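D-glyceraldehyde dehydrogenase (NADP(+)) (Thermoplasma acidophilum, PDB 5IZD) catalyses the NADP-dependent oxidation of D-glyceraldehyde to (R)-glycerate in the non-phosphorylated Entner-Doudoroff pathway, working as a homotetramer built from two dimers. Local coordinates at residues Pro438-Phe450 / Ala456-Leu468. Residues are numbered along the deposited sequence; the frame is centred on the assembly and turned at random.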
loop_
_atom_site.group_PDB
_atom_site.type_symbol
_atom_site.label_atom_id
_atom_site.label_comp_id
_atom_site.label_asym_id
_atom_site.label_seq_id
_atom_site.Cartn_x
_atom_site.Cartn_y
_atom_site.Cartn_z
ATOM N N PRO A 438 -12.703 7.142 -25.396
ATOM C CA PRO A 438 -12.077 5.956 -25.958
ATOM C C PRO A 438 -10.972 5.401 -25.077
ATOM O O PRO A 438 -10.556 6.002 -24.100
ATOM C CB PRO A 438 -11.437 6.501 -27.261
ATOM C CG PRO A 438 -11.012 7.883 -26.879
ATOM C CD PRO A 438 -12.141 8.380 -25.986
ATOM N N GLY A 439 -10.468 4.236 -25.492
ATOM C CA GLY A 439 -9.170 3.719 -25.082
ATOM C C GLY A 439 -8.118 4.485 -25.880
ATOM O O GLY A 439 -8.463 5.466 -26.513
ATOM N N PRO A 440 -6.862 4.054 -25.860
ATOM C CA PRO A 440 -6.464 2.808 -25.210
ATOM C C PRO A 440 -6.222 2.953 -23.731
ATOM O O PRO A 440 -6.366 4.063 -23.176
ATOM C CB PRO A 440 -5.167 2.427 -25.973
ATOM C CG PRO A 440 -4.551 3.749 -26.267
ATOM C CD PRO A 440 -5.734 4.630 -26.630
ATOM N N GLU A 441 -5.877 1.836 -23.100
ATOM C CA GLU A 441 -5.491 1.775 -21.669
ATOM C C GLU A 441 -4.218 2.569 -21.415
ATOM O O GLU A 441 -3.378 2.728 -22.316
ATOM C CB GLU A 441 -5.289 0.323 -21.182
ATOM C CG GLU A 441 -4.065 -0.448 -21.749
ATOM C CD GLU A 441 -4.215 -0.905 -23.200
ATOM O OE1 GLU A 441 -5.256 -0.694 -23.856
ATOM O OE2 GLU A 441 -3.288 -1.518 -23.713
ATOM N N ALA A 442 -4.059 3.036 -20.179
ATOM C CA ALA A 442 -2.891 3.797 -19.806
ATOM C C ALA A 442 -1.984 2.879 -18.994
ATOM O O ALA A 442 -2.435 1.877 -18.424
ATOM C CB ALA A 442 -3.262 5.046 -19.001
ATOM N N SER A 443 -0.708 3.243 -18.948
ATOM C CA SER A 443 0.297 2.490 -18.203
ATOM C C SER A 443 0.015 2.395 -16.720
ATOM O O SER A 443 0.414 1.418 -16.126
ATOM C CB SER A 443 1.661 3.123 -18.418
ATOM O OG SER A 443 1.964 2.976 -19.777
ATOM N N GLN A 444 -0.658 3.411 -16.153
ATOM C CA GLN A 444 -1.026 3.451 -14.726
ATOM C C GLN A 444 -2.245 2.586 -14.430
ATOM O O GLN A 444 -2.576 2.385 -13.248
ATOM C CB GLN A 444 -1.261 4.895 -14.176
ATOM C CG GLN A 444 -2.307 5.743 -14.889
ATOM C CD GLN A 444 -1.709 6.534 -16.083
ATOM O OE1 GLN A 444 -0.822 6.059 -16.833
ATOM N NE2 GLN A 444 -2.226 7.722 -16.276
ATOM N N GLY A 445 -2.953 2.171 -15.492
ATOM C CA GLY A 445 -4.040 1.190 -15.361
ATOM C C GLY A 445 -3.626 -0.264 -15.226
ATOM O O GLY A 445 -2.556 -0.621 -15.612
ATOM N N TYR A 446 -4.462 -1.116 -14.670
ATOM C CA TYR A 446 -4.129 -2.515 -14.541
ATOM C C TYR A 446 -4.952 -3.229 -15.590
ATOM O O TYR A 446 -6.096 -3.485 -15.394
ATOM C CB TYR A 446 -4.415 -3.041 -13.146
ATOM C CG TYR A 446 -4.129 -4.493 -12.897
ATOM C CD1 TYR A 446 -2.841 -4.957 -12.805
ATOM C CD2 TYR A 446 -5.137 -5.391 -12.700
ATOM C CE1 TYR A 446 -2.584 -6.259 -12.554
ATOM C CE2 TYR A 446 -4.877 -6.700 -12.441
ATOM C CZ TYR A 446 -3.592 -7.118 -12.375
ATOM O OH TYR A 446 -3.321 -8.399 -12.138
ATOM N N HIS A 447 -4.331 -3.529 -16.717
ATOM C CA HIS A 447 -4.974 -4.122 -17.872
ATOM C C HIS A 447 -5.223 -5.599 -17.599
ATOM O O HIS A 447 -4.280 -6.369 -17.494
ATOM C CB HIS A 447 -4.027 -3.996 -19.080
ATOM C CG HIS A 447 -4.648 -4.250 -20.412
ATOM N ND1 HIS A 447 -5.716 -3.512 -20.874
ATOM C CD2 HIS A 447 -4.246 -5.025 -21.461
ATOM C CE1 HIS A 447 -5.983 -3.861 -22.127
ATOM N NE2 HIS A 447 -5.121 -4.795 -22.495
ATOM N N THR A 448 -6.486 -5.996 -17.539
ATOM C CA THR A 448 -6.856 -7.307 -17.063
ATOM C C THR A 448 -8.322 -7.531 -17.423
ATOM O O THR A 448 -9.003 -6.653 -17.968
ATOM C CB THR A 448 -6.628 -7.359 -15.498
ATOM O OG1 THR A 448 -6.663 -8.705 -15.019
ATOM C CG2 THR A 448 -7.677 -6.537 -14.770
ATOM N N GLY A 449 -8.840 -8.693 -17.083
ATOM C CA GLY A 449 -10.252 -8.938 -17.261
ATOM C C GLY A 449 -10.767 -10.146 -16.564
ATOM O O GLY A 449 -10.037 -10.803 -15.832
ATOM N N PHE A 450 -12.038 -10.413 -16.806
ATOM C CA PHE A 450 -12.775 -11.516 -16.184
ATOM C C PHE A 450 -12.927 -12.655 -17.183
ATOM O O PHE A 450 -12.732 -12.467 -18.404
ATOM C CB PHE A 450 -14.206 -11.060 -15.742
ATOM C CG PHE A 450 -14.212 -10.020 -14.666
ATOM C CD1 PHE A 450 -13.910 -8.712 -14.960
ATOM C CD2 PHE A 450 -14.472 -10.371 -13.329
ATOM C CE1 PHE A 450 -13.866 -7.751 -13.951
ATOM C CE2 PHE A 450 -14.434 -9.421 -12.303
ATOM C CZ PHE A 450 -14.163 -8.102 -12.626
ATOM N N ALA A 456 -3.813 -12.837 -14.397
ATOM C CA ALA A 456 -3.145 -11.709 -13.837
ATOM C C ALA A 456 -3.439 -10.460 -14.685
ATOM O O ALA A 456 -4.548 -10.329 -15.181
ATOM C CB ALA A 456 -1.683 -11.996 -13.662
ATOM N N GLY A 457 -2.481 -9.552 -14.860
ATOM C CA GLY A 457 -2.699 -8.327 -15.611
ATOM C C GLY A 457 -1.374 -7.598 -15.766
ATOM O O GLY A 457 -0.368 -8.063 -15.216
ATOM N N GLU A 458 -1.408 -6.472 -16.481
ATOM C CA GLU A 458 -0.250 -5.634 -16.802
ATOM C C GLU A 458 -0.514 -4.136 -16.660
ATOM O O GLU A 458 -1.583 -3.641 -16.988
ATOM C CB GLU A 458 0.199 -5.919 -18.224
ATOM C CG GLU A 458 0.612 -7.352 -18.429
ATOM C CD GLU A 458 0.836 -7.705 -19.919
ATOM O OE1 GLU A 458 2.011 -7.938 -20.387
ATOM O OE2 GLU A 458 -0.223 -7.738 -20.604
ATOM N N GLY A 459 0.471 -3.417 -16.180
ATOM C CA GLY A 459 0.325 -2.039 -15.900
ATOM C C GLY A 459 -0.047 -1.771 -14.469
ATOM O O GLY A 459 -0.612 -2.614 -13.772
ATOM N N SER A 460 0.217 -0.550 -14.044
ATOM C CA SER A 460 0.070 -0.121 -12.652
ATOM C C SER A 460 1.100 -0.758 -11.732
ATOM O O SER A 460 1.846 -1.648 -12.090
ATOM C CB SER A 460 -1.374 -0.329 -12.105
ATOM O OG SER A 460 -1.569 -1.615 -11.494
ATOM N N LYS A 461 1.114 -0.276 -10.501
ATOM C CA LYS A 461 1.843 -0.947 -9.413
ATOM C C LYS A 461 1.588 -2.456 -9.393
ATOM O O LYS A 461 2.506 -3.249 -9.202
ATOM C CB LYS A 461 1.385 -0.357 -8.053
ATOM C CG LYS A 461 2.132 -0.867 -6.802
ATOM C CD LYS A 461 1.554 -0.313 -5.462
ATOM C CE LYS A 461 0.062 -0.035 -5.558
ATOM N NZ LYS A 461 -0.569 0.454 -4.270
ATOM N N TYR A 462 0.332 -2.842 -9.553
ATOM C CA TYR A 462 -0.006 -4.239 -9.476
ATOM C C TYR A 462 0.567 -5.031 -10.655
ATOM O O TYR A 462 0.894 -6.176 -10.499
ATOM C CB TYR A 462 -1.532 -4.431 -9.415
ATOM C CG TYR A 462 -2.127 -3.845 -8.131
ATOM C CD1 TYR A 462 -2.077 -4.540 -6.934
ATOM C CD2 TYR A 462 -2.729 -2.603 -8.130
ATOM C CE1 TYR A 462 -2.585 -3.952 -5.709
ATOM C CE2 TYR A 462 -3.253 -2.039 -6.951
ATOM C CZ TYR A 462 -3.172 -2.710 -5.750
ATOM O OH TYR A 462 -3.762 -2.141 -4.592
ATOM N N GLY A 463 0.614 -4.436 -11.827
ATOM C CA GLY A 463 1.146 -5.120 -13.038
ATOM C C GLY A 463 2.636 -5.407 -12.951
ATOM O O GLY A 463 3.072 -6.531 -13.147
ATOM N N ILE A 464 3.408 -4.407 -12.608
ATOM C CA ILE A 464 4.816 -4.579 -12.435
ATOM C C ILE A 464 5.065 -5.554 -11.267
ATOM O O ILE A 464 5.921 -6.396 -11.371
ATOM C CB ILE A 464 5.569 -3.240 -12.339
ATOM C CG1 ILE A 464 7.076 -3.464 -12.296
ATOM C CG2 ILE A 464 5.076 -2.405 -11.172
ATOM C CD1 ILE A 464 7.924 -2.255 -12.558
ATOM N N SER A 465 4.267 -5.467 -10.197
ATOM C CA SER A 465 4.393 -6.397 -9.044
ATOM C C SER A 465 4.144 -7.880 -9.421
ATOM O O SER A 465 4.632 -8.755 -8.748
ATOM C CB SER A 465 3.534 -5.927 -7.842
ATOM O OG SER A 465 4.027 -4.665 -7.458
ATOM N N GLU A 466 3.532 -8.147 -10.599
ATOM C CA GLU A 466 3.351 -9.517 -11.071
ATOM C C GLU A 466 4.677 -10.171 -11.394
ATOM O O GLU A 466 4.748 -11.406 -11.438
ATOM C CB GLU A 466 2.425 -9.627 -12.309
ATOM C CG GLU A 466 0.979 -9.153 -12.099
ATOM C CD GLU A 466 0.096 -10.003 -11.156
ATOM O OE1 GLU A 466 0.565 -10.974 -10.496
ATOM O OE2 GLU A 466 -1.119 -9.674 -11.079
ATOM N N TYR A 467 5.713 -9.373 -11.617
ATOM C CA TYR A 467 7.048 -9.917 -11.924
ATOM C C TYR A 467 7.981 -10.097 -10.705
ATOM O O TYR A 467 9.162 -10.484 -10.835
ATOM C CB TYR A 467 7.720 -9.007 -12.950
ATOM C CG TYR A 467 7.019 -8.996 -14.299
ATOM C CD1 TYR A 467 7.345 -9.934 -15.275
ATOM C CD2 TYR A 467 6.023 -8.042 -14.612
ATOM C CE1 TYR A 467 6.739 -9.911 -16.543
ATOM C CE2 TYR A 467 5.397 -8.032 -15.869
ATOM C CZ TYR A 467 5.771 -8.951 -16.832
ATOM O OH TYR A 467 5.140 -8.968 -18.057
ATOM N N LEU A 468 7.443 -9.800 -9.525
ATOM C CA LEU A 468 8.143 -10.003 -8.256
ATOM C C LEU A 468 7.428 -11.082 -7.449
ATOM O O LEU A 468 6.191 -11.134 -7.378
ATOM C CB LEU A 468 8.169 -8.690 -7.482
ATOM C CG LEU A 468 8.999 -7.585 -8.103
ATOM C CD1 LEU A 468 8.642 -6.235 -7.477
ATOM C CD2 LEU A 468 10.468 -7.863 -7.870
#
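Tyr-446 is laid along the turn into helix 460-465, and its hydroxyl donates to Glu-466, OH to OE2 2.8 Å, arriving nearly along the carboxylate's C-O direction. With CG anti to the backbone N (chi1 179°), the ring runs past Gly-457 and its hydroxyl reaches Glu-466, just beyond residues 460-465. Carbonyl O of Gly-459 lies at the ring edge, 3.4 Å from CD1 of Tyr-446, while CB of Tyr-462 packs obliquely at 3.7 Å from that same Tyr-446 carbon. Packing is tightest at Gly-457 and Gly-459: side chains there would run into Tyr-446 and Thr-448, or into the carbonyl of Gly-445. Next along the chain, His-447 and Glu-458 form a single antiparallel hydrogen-bonded bridge (His-447 N to Glu-458 O 2.8 Å), and OG1 of Thr-448 donates to the carbonyl O of Ala-456 at 2.7 Å, from above its plane. By contrast, the contact is loose beyond Ser-443, whose O takes the N-H of Ser-460; Glu-441 instead covers one His-447 ring face and salt-bridges Arg-157. A phenylalanine in place of Tyr-446 would probably leave OE2 of Glu-466 without this donor and its carboxylate freer to turn. Glu-466 OE1 also salt-bridges Lys-243, a probable NADP-site residue; His-447 bonds Glu-432 through ND1 and, weakly, the predicted proton acceptor Glu-247 through NE2, so two separate polar links connect the contact to the active-site surroundings.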